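PDB 7JRM: F5/8 type C domain protein, which probably binds mucin carbohydrate, as a fragment carrying a family 51 carbohydrate-binding module from the O-glycopeptidase ZmpB. Local coordinates for residues 144-149 against 219-224; 166-171 against 188-193; 136-141 against 200-205. One frame throughout, in Å; residues are numbered along the deposited sequence.

Contact 1: 144-149 against 219-224; sequences DIFDTW and ADAKFR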
ATOM      1  N   ASP A 144      27.879  -7.533   6.315  1.00 17.92           N
ATOM      2  CA  ASP A 144      27.419  -7.744   7.682  1.00 19.48           C
ATOM      3  C   ASP A 144      27.292  -9.213   8.052  1.00 19.26           C
ATOM      4  O   ASP A 144      27.759  -9.624   9.119  1.00 20.80           O
ATOM      5  CB  ASP A 144      26.068  -7.044   7.894  1.00 20.83           C
ATOM      6  CG  ASP A 144      26.140  -5.549   7.658  1.00 22.88           C
ATOM      7  OD1 ASP A 144      27.015  -4.892   8.262  1.00 20.45           O
ATOM      8  OD2 ASP A 144      25.321  -5.029   6.871  1.00 19.58           O
ATOM      9  N   ILE A 145      26.671 -10.023   7.198  1.00 13.78           N
ATOM     10  CA  ILE A 145      26.338 -11.405   7.518  1.00 17.61           C
ATOM     11  C   ILE A 145      26.779 -12.301   6.370  1.00 14.75           C
ATOM     12  O   ILE A 145      26.588 -11.963   5.196  1.00 13.97           O
ATOM     13  CB  ILE A 145      24.824 -11.567   7.786  1.00 14.82           C
ATOM     14  CG1 ILE A 145      24.454 -10.962   9.142  1.00 17.53           C
ATOM     15  CG2 ILE A 145      24.404 -13.030   7.721  1.00 15.79           C
ATOM     16  CD1 ILE A 145      25.050 -11.698  10.320  1.00 16.37           C
ATOM     17  N   PHE A 146      27.378 -13.440   6.707  1.00 13.19           N
ATOM     18  CA  PHE A 146      27.678 -14.490   5.744  1.00 10.84           C
ATOM     19  C   PHE A 146      26.752 -15.674   5.993  1.00 15.25           C
ATOM     20  O   PHE A 146      26.673 -16.178   7.117  1.00 13.48           O
ATOM     21  CB  PHE A 146      29.138 -14.936   5.834  1.00 12.78           C
ATOM     22  CG  PHE A 146      29.441 -16.159   5.020  1.00 12.90           C
ATOM     23  CD1 PHE A 146      29.405 -16.110   3.635  1.00 13.78           C
ATOM     24  CD2 PHE A 146      29.749 -17.360   5.635  1.00 13.08           C
ATOM     25  CE1 PHE A 146      29.678 -17.236   2.880  1.00 13.65           C
ATOM     26  CE2 PHE A 146      30.025 -18.489   4.885  1.00 15.43           C
ATOM     27  CZ  PHE A 146      29.988 -18.426   3.505  1.00 14.40           C
ATOM     28  N   ASP A 147      26.062 -16.114   4.943  1.00 13.74           N
ATOM     29  CA  ASP A 147      25.072 -17.177   5.034  1.00 11.68           C
ATOM     30  C   ASP A 147      25.343 -18.206   3.947  1.00 14.31           C
ATOM     31  O   ASP A 147      25.619 -17.844   2.799  1.00 11.79           O
ATOM     32  CB  ASP A 147      23.653 -16.609   4.892  1.00 15.72           C
ATOM     33  CG  ASP A 147      22.579 -17.612   5.260  1.00 16.79           C
ATOM     34  OD1 ASP A 147      22.923 -18.704   5.757  1.00 18.62           O
ATOM     35  OD2 ASP A 147      21.386 -17.299   5.059  1.00 17.04           O
ATOM     36  N   THR A 148      25.263 -19.486   4.306  1.00 13.92           N
ATOM     37  CA  THR A 148      25.584 -20.542   3.357  1.00 12.98           C
ATOM     38  C   THR A 148      25.007 -21.869   3.829  1.00 16.37           C
ATOM     39  O   THR A 148      24.799 -22.084   5.026  1.00 15.23           O
ATOM     40  CB  THR A 148      27.101 -20.678   3.162  1.00 12.19           C
ATOM     41  OG1 THR A 148      27.371 -21.616   2.113  1.00  9.72           O
ATOM     42  CG2 THR A 148      27.767 -21.161   4.445  1.00 11.47           C
ATOM     43  N   TRP A 149      24.741 -22.745   2.864  1.00 14.83           N
ATOM     44  CA  TRP A 149      24.509 -24.159   3.110  1.00 12.44           C
ATOM     45  C   TRP A 149      25.786 -24.928   2.794  1.00 13.08           C
ATOM     46  O   TRP A 149      26.535 -24.567   1.883  1.00 11.88           O
ATOM     47  CB  TRP A 149      23.360 -24.697   2.253  1.00 12.68           C
ATOM     48  CG  TRP A 149      21.997 -24.193   2.631  1.00 16.75           C
ATOM     49  CD1 TRP A 149      21.256 -23.259   1.968  1.00 20.42           C
ATOM     50  CD2 TRP A 149      21.203 -24.613   3.749  1.00 16.95           C
ATOM     51  NE1 TRP A 149      20.055 -23.064   2.605  1.00 19.61           N
ATOM     52  CE2 TRP A 149      19.997 -23.884   3.702  1.00 19.99           C
ATOM     53  CE3 TRP A 149      21.396 -25.530   4.787  1.00 18.16           C
ATOM     54  CZ2 TRP A 149      18.990 -24.043   4.652  1.00 22.80           C
ATOM     55  CZ3 TRP A 149      20.393 -25.687   5.730  1.00 21.58           C
ATOM     56  CH2 TRP A 149      19.207 -24.947   5.656  1.00 20.40           C
ATOM     57  N   ALA A 219      26.892 -24.074  -0.702  1.00 12.02           N
ATOM     58  CA  ALA A 219      25.666 -23.874  -1.464  1.00 15.13           C
ATOM     59  C   ALA A 219      24.967 -22.589  -1.041  1.00 14.92           C
ATOM     60  O   ALA A 219      24.767 -22.344   0.155  1.00 14.09           O
ATOM     61  CB  ALA A 219      24.730 -25.068  -1.286  1.00 13.98           C
ATOM     62  N   ASP A 220      24.594 -21.772  -2.029  1.00 15.58           N
ATOM     63  CA  ASP A 220      23.901 -20.503  -1.803  1.00 17.96           C
ATOM     64  C   ASP A 220      24.708 -19.569  -0.906  1.00 15.53           C
ATOM     65  O   ASP A 220      24.143 -18.722  -0.210  1.00 16.71           O
ATOM     66  CB  ASP A 220      22.502 -20.729  -1.220  1.00 17.14           C
ATOM     67  CG  ASP A 220      21.477 -19.753  -1.765  1.00 28.10           C
ATOM     68  OD1 ASP A 220      21.206 -19.790  -2.984  1.00 23.06           O
ATOM     69  OD2 ASP A 220      20.937 -18.953  -0.972  1.00 29.35           O
ATOM     70  N   ALA A 221      26.033 -19.720  -0.915  1.00 14.25           N
ATOM     71  CA  ALA A 221      26.899 -18.879  -0.099  1.00 16.58           C
ATOM     72  C   ALA A 221      26.793 -17.429  -0.547  1.00 17.15           C
ATOM     73  O   ALA A 221      27.032 -17.113  -1.717  1.00 15.02           O
ATOM     74  CB  ALA A 221      28.344 -19.366  -0.192  1.00 15.12           C
ATOM     75  N   LYS A 222      26.436 -16.547   0.383  1.00 16.64           N
ATOM     76  CA  LYS A 222      26.158 -15.166   0.020  1.00 15.47           C
ATOM     77  C   LYS A 222      26.380 -14.262   1.222  1.00 16.11           C
ATOM     78  O   LYS A 222      26.242 -14.685   2.373  1.00 16.91           O
ATOM     79  CB  LYS A 222      24.724 -15.010  -0.497  1.00 16.27           C
ATOM     80  CG  LYS A 222      23.657 -15.392   0.518  1.00 19.38           C
ATOM     81  CD  LYS A 222      22.266 -15.350  -0.091  1.00 20.24           C
ATOM     82  CE  LYS A 222      21.236 -15.977   0.836  1.00 24.37           C
ATOM     83  NZ  LYS A 222      19.925 -16.178   0.157  1.00 22.90           N
ATOM     84  N   PHE A 223      26.730 -13.012   0.934  1.00 15.39           N
ATOM     85  CA  PHE A 223      26.747 -11.972   1.949  1.00 14.84           C
ATOM     86  C   PHE A 223      25.350 -11.389   2.107  1.00 13.50           C
ATOM     87  O   PHE A 223      24.554 -11.369   1.166  1.00 15.58           O
ATOM     88  CB  PHE A 223      27.730 -10.862   1.576  1.00 16.74           C
ATOM     89  CG  PHE A 223      29.174 -11.246   1.733  1.00 19.46           C
ATOM     90  CD1 PHE A 223      29.689 -11.569   2.978  1.00 13.20           C
ATOM     91  CD2 PHE A 223      30.020 -11.274   0.636  1.00 15.72           C
ATOM     92  CE1 PHE A 223      31.019 -11.918   3.126  1.00 17.35           C
ATOM     93  CE2 PHE A 223      31.352 -11.622   0.777  1.00 14.95           C
ATOM     94  CZ  PHE A 223      31.852 -11.945   2.024  1.00 13.77           C
ATOM     95  N   ARG A 224      25.051 -10.918   3.315  1.00 17.23           N
ATOM     96  CA  ARG A 224      23.767 -10.292   3.604  1.00 16.61           C
ATOM     97  C   ARG A 224      24.009  -9.028   4.410  1.00 19.73           C
ATOM     98  O   ARG A 224      24.711  -9.062   5.425  1.00 17.87           O
ATOM     99  CB  ARG A 224      22.838 -11.244   4.366  1.00 19.78           C
ATOM    100  CG  ARG A 224      22.567 -12.560   3.654  1.00 16.79           C
ATOM    101  CD  ARG A 224      21.791 -13.518   4.542  1.00 16.47           C
ATOM    102  NE  ARG A 224      20.426 -13.060   4.782  1.00 18.18           N
ATOM    103  CZ  ARG A 224      19.344 -13.804   4.577  1.00 19.29           C
ATOM    104  NH1 ARG A 224      18.139 -13.308   4.822  1.00 17.39           N
ATOM    105  NH2 ARG A 224      19.465 -15.045   4.125  1.00 15.35           N
TER
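Ala219 opens the antiparallel pairing against Trp149: its N donates to Trp149 O and its O accepts from Trp149 N, both at 2.7 Å. Its CB meets Trp149 CB at 3.8 Å on one face of the sheet, and the indole has Ala219 O and Asp220 CB at its edge. Trp149 O also takes the hydroxyl of Thr148, OG1 at 3.1 Å, and the two donors arrive from opposite faces of that carbonyl. At Asp220 the backbone turns a corner with positive phi (58°), and the register slips by one residue, a beta bulge. Ala221 then presses its CB on Thr148 OG1 at 3.4 Å and on the Phe146 ring. Regular pairing resumes at Lys222, whose N and O bond with Asp147; its extended chain carries NZ to Asp220 OD2 and, beyond the pair, to Glu83. Phe223 lies on the same face as Phe146, opposite Lys222, with its CD1 edging toward Phe146 CB, and its ring stacks on Tyr143. Arg224, joined to Ile145 by two backbone bonds, runs its CD beside Asp147 CB, 3.6 Å away. The bend at chi3 (68°) then turns the guanidinium so that NH2 reaches Asp147 OD2 at 3.1 Å, a salt bridge whose hydrogen bond is weak, 126° at the hydrogen; NE is hydrogen-bonded to Thr80 OG1. With Arg189, two guanidinium groups meet at OD2 of this buried carboxylate, which would probably keep it ionised.

Contact 2: 166-171 against 188-193; sequences FKVYVD and KRLVVD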
ATOM      1  N   PHE A 166      33.405 -28.243   7.554  1.00 12.08           N
ATOM      2  CA  PHE A 166      33.408 -26.869   7.078  1.00 10.60           C
ATOM      3  C   PHE A 166      33.754 -25.924   8.218  1.00 12.81           C
ATOM      4  O   PHE A 166      33.249 -26.064   9.333  1.00 14.56           O
ATOM      5  CB  PHE A 166      32.049 -26.497   6.486  1.00 11.68           C
ATOM      6  CG  PHE A 166      31.673 -27.306   5.279  1.00  9.67           C
ATOM      7  CD1 PHE A 166      31.070 -28.543   5.420  1.00 11.03           C
ATOM      8  CD2 PHE A 166      31.923 -26.830   4.002  1.00  9.26           C
ATOM      9  CE1 PHE A 166      30.722 -29.290   4.314  1.00 12.44           C
ATOM     10  CE2 PHE A 166      31.575 -27.572   2.892  1.00 10.76           C
ATOM     11  CZ  PHE A 166      30.975 -28.805   3.049  1.00 13.53           C
ATOM     12  N   LYS A 167      34.629 -24.964   7.928  1.00 13.21           N
ATOM     13  CA  LYS A 167      35.041 -23.959   8.896  1.00 15.03           C
ATOM     14  C   LYS A 167      35.037 -22.594   8.228  1.00 18.31           C
ATOM     15  O   LYS A 167      35.352 -22.465   7.042  1.00 14.48           O
ATOM     16  CB  LYS A 167      36.435 -24.260   9.465  1.00 14.28           C
ATOM     17  CG  LYS A 167      36.568 -25.638  10.093  1.00 17.26           C
ATOM     18  CD  LYS A 167      37.973 -25.878  10.615  1.00 23.74           C
ATOM     19  CE  LYS A 167      38.297 -27.363  10.657  1.00 23.74           C
ATOM     20  NZ  LYS A 167      39.720 -27.613  11.017  1.00 28.23           N
ATOM     21  N   VAL A 168      34.675 -21.573   9.000  1.00 15.27           N
ATOM     22  CA  VAL A 168      34.605 -20.199   8.514  1.00 13.33           C
ATOM     23  C   VAL A 168      35.476 -19.334   9.413  1.00 14.92           C
ATOM     24  O   VAL A 168      35.237 -19.246  10.623  1.00 13.61           O
ATOM     25  CB  VAL A 168      33.162 -19.674   8.481  1.00 11.59           C
ATOM     26  CG1 VAL A 168      33.151 -18.179   8.198  1.00 16.06           C
ATOM     27  CG2 VAL A 168      32.350 -20.423   7.436  1.00 12.79           C
ATOM     28  N   TYR A 169      36.485 -18.701   8.821  1.00 15.81           N
ATOM     29  CA  TYR A 169      37.383 -17.804   9.530  1.00 15.81           C
ATOM     30  C   TYR A 169      37.090 -16.367   9.124  1.00 18.46           C
ATOM     31  O   TYR A 169      36.884 -16.077   7.941  1.00 14.61           O
ATOM     32  CB  TYR A 169      38.847 -18.144   9.236  1.00 14.55           C
ATOM     33  CG  TYR A 169      39.286 -19.487   9.779  1.00 17.06           C
ATOM     34  CD1 TYR A 169      39.985 -19.578  10.975  1.00 20.91           C
ATOM     35  CD2 TYR A 169      39.002 -20.662   9.095  1.00 15.96           C
ATOM     36  CE1 TYR A 169      40.389 -20.802  11.475  1.00 25.15           C
ATOM     37  CE2 TYR A 169      39.401 -21.891   9.588  1.00 18.47           C
ATOM     38  CZ  TYR A 169      40.095 -21.956  10.777  1.00 23.30           C
ATOM     39  OH  TYR A 169      40.495 -23.176  11.271  1.00 22.33           O
ATOM     40  N   VAL A 170      37.060 -15.475  10.108  1.00 17.08           N
ATOM     41  CA  VAL A 170      36.828 -14.052   9.885  1.00 17.59           C
ATOM     42  C   VAL A 170      38.068 -13.313  10.364  1.00 17.40           C
ATOM     43  O   VAL A 170      38.343 -13.269  11.572  1.00 21.27           O
ATOM     44  CB  VAL A 170      35.569 -13.551  10.607  1.00 18.56           C
ATOM     45  CG1 VAL A 170      35.433 -12.047  10.447  1.00 16.54           C
ATOM     46  CG2 VAL A 170      34.336 -14.258  10.069  1.00 16.14           C
ATOM     47  N   ASP A 171      38.815 -12.736   9.422  1.00 18.09           N
ATOM     48  CA  ASP A 171      40.084 -12.069   9.716  1.00 21.59           C
ATOM     49  C   ASP A 171      41.037 -13.006  10.455  1.00 24.74           C
ATOM     50  O   ASP A 171      41.721 -12.615  11.403  1.00 23.34           O
ATOM     51  CB  ASP A 171      39.862 -10.776  10.505  1.00 19.77           C
ATOM     52  CG  ASP A 171      39.253  -9.675   9.658  1.00 21.92           C
ATOM     53  OD1 ASP A 171      39.499  -9.662   8.434  1.00 20.48           O
ATOM     54  OD2 ASP A 171      38.535  -8.818  10.215  1.00 20.93           O
ATOM     55  N   LYS A 188      23.819 -28.525   6.274  1.00 14.84           N
ATOM     56  CA  LYS A 188      23.851 -27.670   7.451  1.00 14.22           C
ATOM     57  C   LYS A 188      23.984 -26.212   7.033  1.00 16.36           C
ATOM     58  O   LYS A 188      24.584 -25.895   6.002  1.00 14.87           O
ATOM     59  CB  LYS A 188      25.008 -28.054   8.380  1.00 17.46           C
ATOM     60  CG  LYS A 188      24.796 -29.355   9.140  1.00 18.75           C
ATOM     61  CD  LYS A 188      26.036 -29.733   9.937  1.00 22.55           C
ATOM     62  CE  LYS A 188      25.912 -31.127  10.530  1.00 21.58           C
ATOM     63  NZ  LYS A 188      24.752 -31.238  11.459  1.00 30.86           N
ATOM     64  N   ARG A 189      23.418 -25.325   7.846  1.00 14.43           N
ATOM     65  CA  ARG A 189      23.439 -23.895   7.582  1.00 16.43           C
ATOM     66  C   ARG A 189      24.446 -23.209   8.495  1.00 18.21           C
ATOM     67  O   ARG A 189      24.564 -23.552   9.675  1.00 15.73           O
ATOM     68  CB  ARG A 189      22.051 -23.280   7.782  1.00 19.92           C
ATOM     69  CG  ARG A 189      21.927 -21.847   7.291  1.00 18.97           C
ATOM     70  CD  ARG A 189      20.488 -21.361   7.370  1.00 23.35           C
ATOM     71  NE  ARG A 189      20.322 -20.035   6.783  1.00 25.00           N
ATOM     72  CZ  ARG A 189      19.292 -19.232   7.028  1.00 26.32           C
ATOM     73  NH1 ARG A 189      18.326 -19.618   7.851  1.00 25.73           N
ATOM     74  NH2 ARG A 189      19.224 -18.041   6.447  1.00 27.48           N
ATOM     75  N   LEU A 190      25.171 -22.239   7.941  1.00 17.39           N
ATOM     76  CA  LEU A 190      26.141 -21.450   8.690  1.00 15.22           C
ATOM     77  C   LEU A 190      25.846 -19.976   8.463  1.00 18.03           C
ATOM     78  O   LEU A 190      25.890 -19.502   7.323  1.00 14.68           O
ATOM     79  CB  LEU A 190      27.576 -21.782   8.271  1.00 14.27           C
ATOM     80  CG  LEU A 190      28.047 -23.223   8.487  1.00 19.82           C
ATOM     81  CD1 LEU A 190      29.464 -23.408   7.964  1.00  9.52           C
ATOM     82  CD2 LEU A 190      27.960 -23.608   9.956  1.00 14.92           C
ATOM     83  N   VAL A 191      25.545 -19.258   9.541  1.00 10.22           N
ATOM     84  CA  VAL A 191      25.263 -17.826   9.498  1.00 16.01           C
ATOM     85  C   VAL A 191      26.281 -17.143  10.399  1.00 17.15           C
ATOM     86  O   VAL A 191      26.238 -17.304  11.627  1.00 12.83           O
ATOM     87  CB  VAL A 191      23.829 -17.506   9.938  1.00 14.37           C
ATOM     88  CG1 VAL A 191      23.554 -16.017   9.804  1.00 16.17           C
ATOM     89  CG2 VAL A 191      22.831 -18.312   9.118  1.00 14.78           C
ATOM     90  N   VAL A 192      27.194 -16.382   9.800  1.00 14.30           N
ATOM     91  CA  VAL A 192      28.355 -15.840  10.497  1.00 14.96           C
ATOM     92  C   VAL A 192      28.307 -14.319  10.455  1.00 16.24           C
ATOM     93  O   VAL A 192      28.072 -13.726   9.395  1.00 13.01           O
ATOM     94  CB  VAL A 192      29.671 -16.355   9.887  1.00 15.19           C
ATOM     95  CG1 VAL A 192      30.859 -15.899  10.724  1.00 17.41           C
ATOM     96  CG2 VAL A 192      29.643 -17.870   9.769  1.00 11.66           C
ATOM     97  N   ASP A 193      28.537 -13.695  11.609  1.00 14.94           N
ATOM     98  CA  ASP A 193      28.702 -12.250  11.684  1.00 19.62           C
ATOM     99  C   ASP A 193      30.065 -11.870  11.115  1.00 15.19           C
ATOM    100  O   ASP A 193      31.097 -12.345  11.598  1.00 15.53           O
ATOM    101  CB  ASP A 193      28.573 -11.788  13.135  1.00 21.14           C
ATOM    102  CG  ASP A 193      28.448 -10.279  13.270  1.00 21.45           C
ATOM    103  OD1 ASP A 193      28.757  -9.552  12.304  1.00 21.29           O
ATOM    104  OD2 ASP A 193      28.042  -9.817  14.357  1.00 26.40           O
TER
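Phe166 meets Leu190 through its CB, 4.3 Å from Leu190 CD1, and not through either face of its ring. The ring itself is engaged by other neighbours: it packs edge-to-face with Trp218 and touches Val150 and Val204. Nearly everything else that crosses this contact is aliphatic branch against aliphatic branch. Leu190 CD1 also approaches Val168 CG2 at 4.2 Å, so one leucine methyl serves two residues of the facing strand. Val168 has CG1 trans to the backbone N (chi1 170°), a rotation that sends this methyl to Val192 CG2 at 3.9 Å and leaves CG2 for Leu190. Val192 CG1 in turn meets Val170 CG2, also at 3.9 Å, and Val170 CG2 comes to the carbonyl oxygen of Asp193 as well. In each of these valine and leucine pairs the side chains come from opposing backbones and slide past one another, so the branches interleave. Beta-branched valine suits both strands: it is at ease in extended backbone, and its two methyls can touch two partners at once.

The strand axes run 11° apart in direction and approach to 8.9 Å, the spacing of layers joined by side chains alone. Strand 163-170 lies between 199-205 and 173-182 in one sheet, while 188-193 pairs with 145-152 in the other. Thus the contact is part of the hydrophobic filling of a beta sandwich.

Contact 3: 136-141 against 200-205; sequences IVYNSE and IKLVVD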
ATOM      1  N   ILE A 136      39.440 -20.875   0.643  1.00 12.70           N
ATOM      2  CA  ILE A 136      38.988 -19.842  -0.283  1.00 15.02           C
ATOM      3  C   ILE A 136      38.762 -18.566   0.514  1.00 14.73           C
ATOM      4  O   ILE A 136      38.003 -18.562   1.491  1.00 14.61           O
ATOM      5  CB  ILE A 136      37.712 -20.261  -1.030  1.00 11.24           C
ATOM      6  CG1 ILE A 136      37.897 -21.643  -1.663  1.00 14.37           C
ATOM      7  CG2 ILE A 136      37.361 -19.238  -2.095  1.00 14.62           C
ATOM      8  CD1 ILE A 136      36.681 -22.142  -2.413  1.00 11.06           C
ATOM      9  N   VAL A 137      39.418 -17.486   0.097  1.00 13.14           N
ATOM     10  CA  VAL A 137      39.390 -16.210   0.802  1.00 18.10           C
ATOM     11  C   VAL A 137      38.655 -15.192  -0.058  1.00 19.07           C
ATOM     12  O   VAL A 137      38.908 -15.089  -1.264  1.00 20.36           O
ATOM     13  CB  VAL A 137      40.811 -15.724   1.138  1.00 16.82           C
ATOM     14  CG1 VAL A 137      40.766 -14.362   1.816  1.00 18.40           C
ATOM     15  CG2 VAL A 137      41.524 -16.740   2.018  1.00 17.10           C
ATOM     16  N   TYR A 138      37.748 -14.440   0.564  1.00 15.47           N
ATOM     17  CA  TYR A 138      36.996 -13.390  -0.103  1.00 17.18           C
ATOM     18  C   TYR A 138      37.185 -12.068   0.628  1.00 23.39           C
ATOM     19  O   TYR A 138      37.410 -12.036   1.842  1.00 16.84           O
ATOM     20  CB  TYR A 138      35.498 -13.720  -0.161  1.00 18.00           C
ATOM     21  CG  TYR A 138      35.108 -14.698  -1.244  1.00 19.09           C
ATOM     22  CD1 TYR A 138      35.064 -16.062  -0.989  1.00 15.95           C
ATOM     23  CD2 TYR A 138      34.774 -14.257  -2.516  1.00 17.38           C
ATOM     24  CE1 TYR A 138      34.702 -16.959  -1.972  1.00 15.05           C
ATOM     25  CE2 TYR A 138      34.410 -15.148  -3.508  1.00 20.68           C
ATOM     26  CZ  TYR A 138      34.377 -16.498  -3.229  1.00 17.42           C
ATOM     27  OH  TYR A 138      34.018 -17.390  -4.212  1.00 19.75           O
ATOM     28  N   ASN A 139      37.090 -10.975  -0.126  1.00 18.44           N
ATOM     29  CA  ASN A 139      37.016  -9.650   0.475  1.00 19.50           C
ATOM     30  C   ASN A 139      35.649  -9.484   1.128  1.00 18.21           C
ATOM     31  O   ASN A 139      34.619  -9.595   0.458  1.00 16.02           O
ATOM     32  CB  ASN A 139      37.251  -8.574  -0.585  1.00 15.09           C
ATOM     33  CG  ASN A 139      37.302  -7.168  -0.002  1.00 24.34           C
ATOM     34  OD1 ASN A 139      36.396  -6.740   0.716  1.00 20.45           O
ATOM     35  ND2 ASN A 139      38.366  -6.439  -0.318  1.00 29.89           N
ATOM     36  N   SER A 140      35.638  -9.223   2.436  1.00 17.42           N
ATOM     37  CA  SER A 140      34.400  -9.106   3.197  1.00 16.26           C
ATOM     38  C   SER A 140      34.161  -7.689   3.707  1.00 20.41           C
ATOM     39  O   SER A 140      33.344  -7.491   4.613  1.00 21.30           O
ATOM     40  CB  SER A 140      34.401 -10.096   4.363  1.00 19.64           C
ATOM     41  OG  SER A 140      35.493  -9.858   5.233  1.00 16.24           O
ATOM     42  N   GLU A 141      34.849  -6.701   3.142  1.00 18.92           N
ATOM     43  CA  GLU A 141      34.706  -5.327   3.606  1.00 25.44           C
ATOM     44  C   GLU A 141      33.333  -4.777   3.238  1.00 24.89           C
ATOM     45  O   GLU A 141      32.895  -4.886   2.088  1.00 22.50           O
ATOM     46  CB  GLU A 141      35.805  -4.450   3.008  1.00 23.59           C
ATOM     47  CG  GLU A 141      37.215  -4.916   3.331  1.00 29.17           C
ATOM     48  CD  GLU A 141      38.273  -3.930   2.882  1.00 30.93           C
ATOM     49  OE1 GLU A 141      38.104  -2.719   3.135  1.00 33.50           O
ATOM     50  OE2 GLU A 141      39.274  -4.366   2.274  1.00 27.94           O
ATOM     51  N   ILE A 200      37.181 -13.068   4.772  1.00 17.67           N
ATOM     52  CA  ILE A 200      36.537 -14.284   5.247  1.00 20.57           C
ATOM     53  C   ILE A 200      37.179 -15.462   4.526  1.00 18.02           C
ATOM     54  O   ILE A 200      37.419 -15.404   3.314  1.00 18.36           O
ATOM     55  CB  ILE A 200      35.007 -14.257   5.036  1.00 17.61           C
ATOM     56  CG1 ILE A 200      34.359 -15.496   5.661  1.00 23.92           C
ATOM     57  CG2 ILE A 200      34.648 -14.129   3.558  1.00 21.84           C
ATOM     58  CD1 ILE A 200      32.863 -15.577   5.453  1.00 21.33           C
ATOM     59  N   LYS A 201      37.488 -16.514   5.277  1.00 13.64           N
ATOM     60  CA  LYS A 201      38.185 -17.680   4.748  1.00 15.31           C
ATOM     61  C   LYS A 201      37.299 -18.903   4.923  1.00 12.06           C
ATOM     62  O   LYS A 201      36.961 -19.273   6.052  1.00 15.30           O
ATOM     63  CB  LYS A 201      39.531 -17.879   5.447  1.00 16.01           C
ATOM     64  CG  LYS A 201      40.376 -19.002   4.869  1.00 15.60           C
ATOM     65  CD  LYS A 201      41.818 -18.902   5.342  1.00 16.17           C
ATOM     66  CE  LYS A 201      41.898 -18.829   6.859  1.00 23.86           C
ATOM     67  NZ  LYS A 201      43.304 -18.848   7.349  1.00 23.17           N
ATOM     68  N   LEU A 202      36.928 -19.525   3.808  1.00 13.94           N
ATOM     69  CA  LEU A 202      36.080 -20.710   3.804  1.00 13.47           C
ATOM     70  C   LEU A 202      36.967 -21.945   3.703  1.00 13.17           C
ATOM     71  O   LEU A 202      37.671 -22.128   2.704  1.00 15.97           O
ATOM     72  CB  LEU A 202      35.084 -20.654   2.648  1.00 10.06           C
ATOM     73  CG  LEU A 202      34.269 -19.363   2.534  1.00 15.96           C
ATOM     74  CD1 LEU A 202      33.283 -19.458   1.381  1.00 13.78           C
ATOM     75  CD2 LEU A 202      33.548 -19.062   3.839  1.00 12.32           C
ATOM     76  N   VAL A 203      36.928 -22.791   4.730  1.00 14.18           N
ATOM     77  CA  VAL A 203      37.846 -23.916   4.865  1.00 15.65           C
ATOM     78  C   VAL A 203      37.050 -25.213   4.856  1.00 12.14           C
ATOM     79  O   VAL A 203      36.061 -25.349   5.587  1.00 15.63           O
ATOM     80  CB  VAL A 203      38.691 -23.802   6.146  1.00 15.10           C
ATOM     81  CG1 VAL A 203      39.504 -25.070   6.364  1.00 19.03           C
ATOM     82  CG2 VAL A 203      39.601 -22.586   6.071  1.00 17.86           C
ATOM     83  N   VAL A 204      37.487 -26.162   4.033  1.00 15.97           N
ATOM     84  CA  VAL A 204      36.920 -27.504   3.976  1.00 13.56           C
ATOM     85  C   VAL A 204      38.034 -28.463   4.375  1.00 16.01           C
ATOM     86  O   VAL A 204      38.943 -28.735   3.581  1.00 14.74           O
ATOM     87  CB  VAL A 204      36.363 -27.844   2.588  1.00 14.88           C
ATOM     88  CG1 VAL A 204      35.780 -29.249   2.581  1.00 11.70           C
ATOM     89  CG2 VAL A 204      35.320 -26.821   2.167  1.00 12.42           C
ATOM     90  N   ASP A 205      37.976 -28.977   5.599  1.00 19.41           N
ATOM     91  CA  ASP A 205      38.991 -29.903   6.076  1.00 18.41           C
ATOM     92  C   ASP A 205      38.658 -31.332   5.650  1.00 17.99           C
ATOM     93  O   ASP A 205      37.564 -31.631   5.168  1.00 15.63           O
ATOM     94  CB  ASP A 205      39.139 -29.810   7.594  1.00 18.51           C
ATOM     95  CG  ASP A 205      40.577 -29.973   8.046  1.00 20.66           C
ATOM     96  OD1 ASP A 205      41.345 -30.666   7.345  1.00 17.71           O
ATOM     97  OD2 ASP A 205      40.942 -29.406   9.097  1.00 26.41           O
TER
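Four backbone hydrogen bonds join Ile136 and Tyr138 to Leu202 and Ile200 in antiparallel register. Leu202 N to Ile136 O is short and nearly straight, 2.7 Å with 173° at the hydrogen, and Tyr138 N reaches Ile200 O at 2.9 Å. Between these two hydrogen-bonded pairs sits the non-hydrogen-bonded pair Val137 and Lys201, where Val137 CA and Lys201 CA draw to 4.4 Å and the CA-H groups lean on the carbonyls of Ile200 and Ile136.

On the Val137 side of the sheet, Val137 CG2 lies against Lys201 CG at 3.8 Å, the valine methyl crossing the aliphatic part of the lysine. A long chain suits this partly exposed place: its methylenes cover the valine, and its amine goes on to a cation-pi contact with Tyr169. The other side is largely apolar. There Tyr138 CB rests on Ile200 CG2 at 3.8 Å, and the outer part of the tyrosine ring brings CE1 to Leu202 CD1 at 4.4 Å. Ile200 sets CG1 trans to its backbone N (chi1 -175°); CG2 thereby falls between the backbone N and the carbonyl carbon, where it meets Tyr138 CB and Ser140 CB.

Further out, Ser140 OG is held by Ser197 OG, just ahead of strand 199-205. Asn139 OD1 accepts from Glu141 N at 2.9 Å, an Asx turn that bends the chain as strand 134-139 ends. Trp91 and Ile128 also bear on Tyr138, and Leu86 and Trp218 on Leu202. Just beyond Asp205 the chain supplies Val206 to the calcium site.

In its sheet, 134-139 lies between 93-95 and 199-205, and 199-205 continues to 163-170. The inward side faces strands 127-131 and 215-224 of the opposing layer.

How the contacts relate
All three contacts belong to one beta sandwich in the NPCBM/NEW2 region and are largely buried, but they play different parts in it. Contacts 1 and 3 are backbone pairings within opposite layers, whereas contact 2 spans the layers almost wholly with aliphatic side chains. Strand 188-193 joins contact 2 to contact 1, as the neighbour of 145-152; strand 163-170 joins it to contact 3, as the neighbour of 199-205. The layers also meet directly where Phe146 packs on Ile200 and Leu202. Polarity follows place: contact 1 carries a charged cluster on the side turned from this core, and contact 3 sets Lys201 on its outer side.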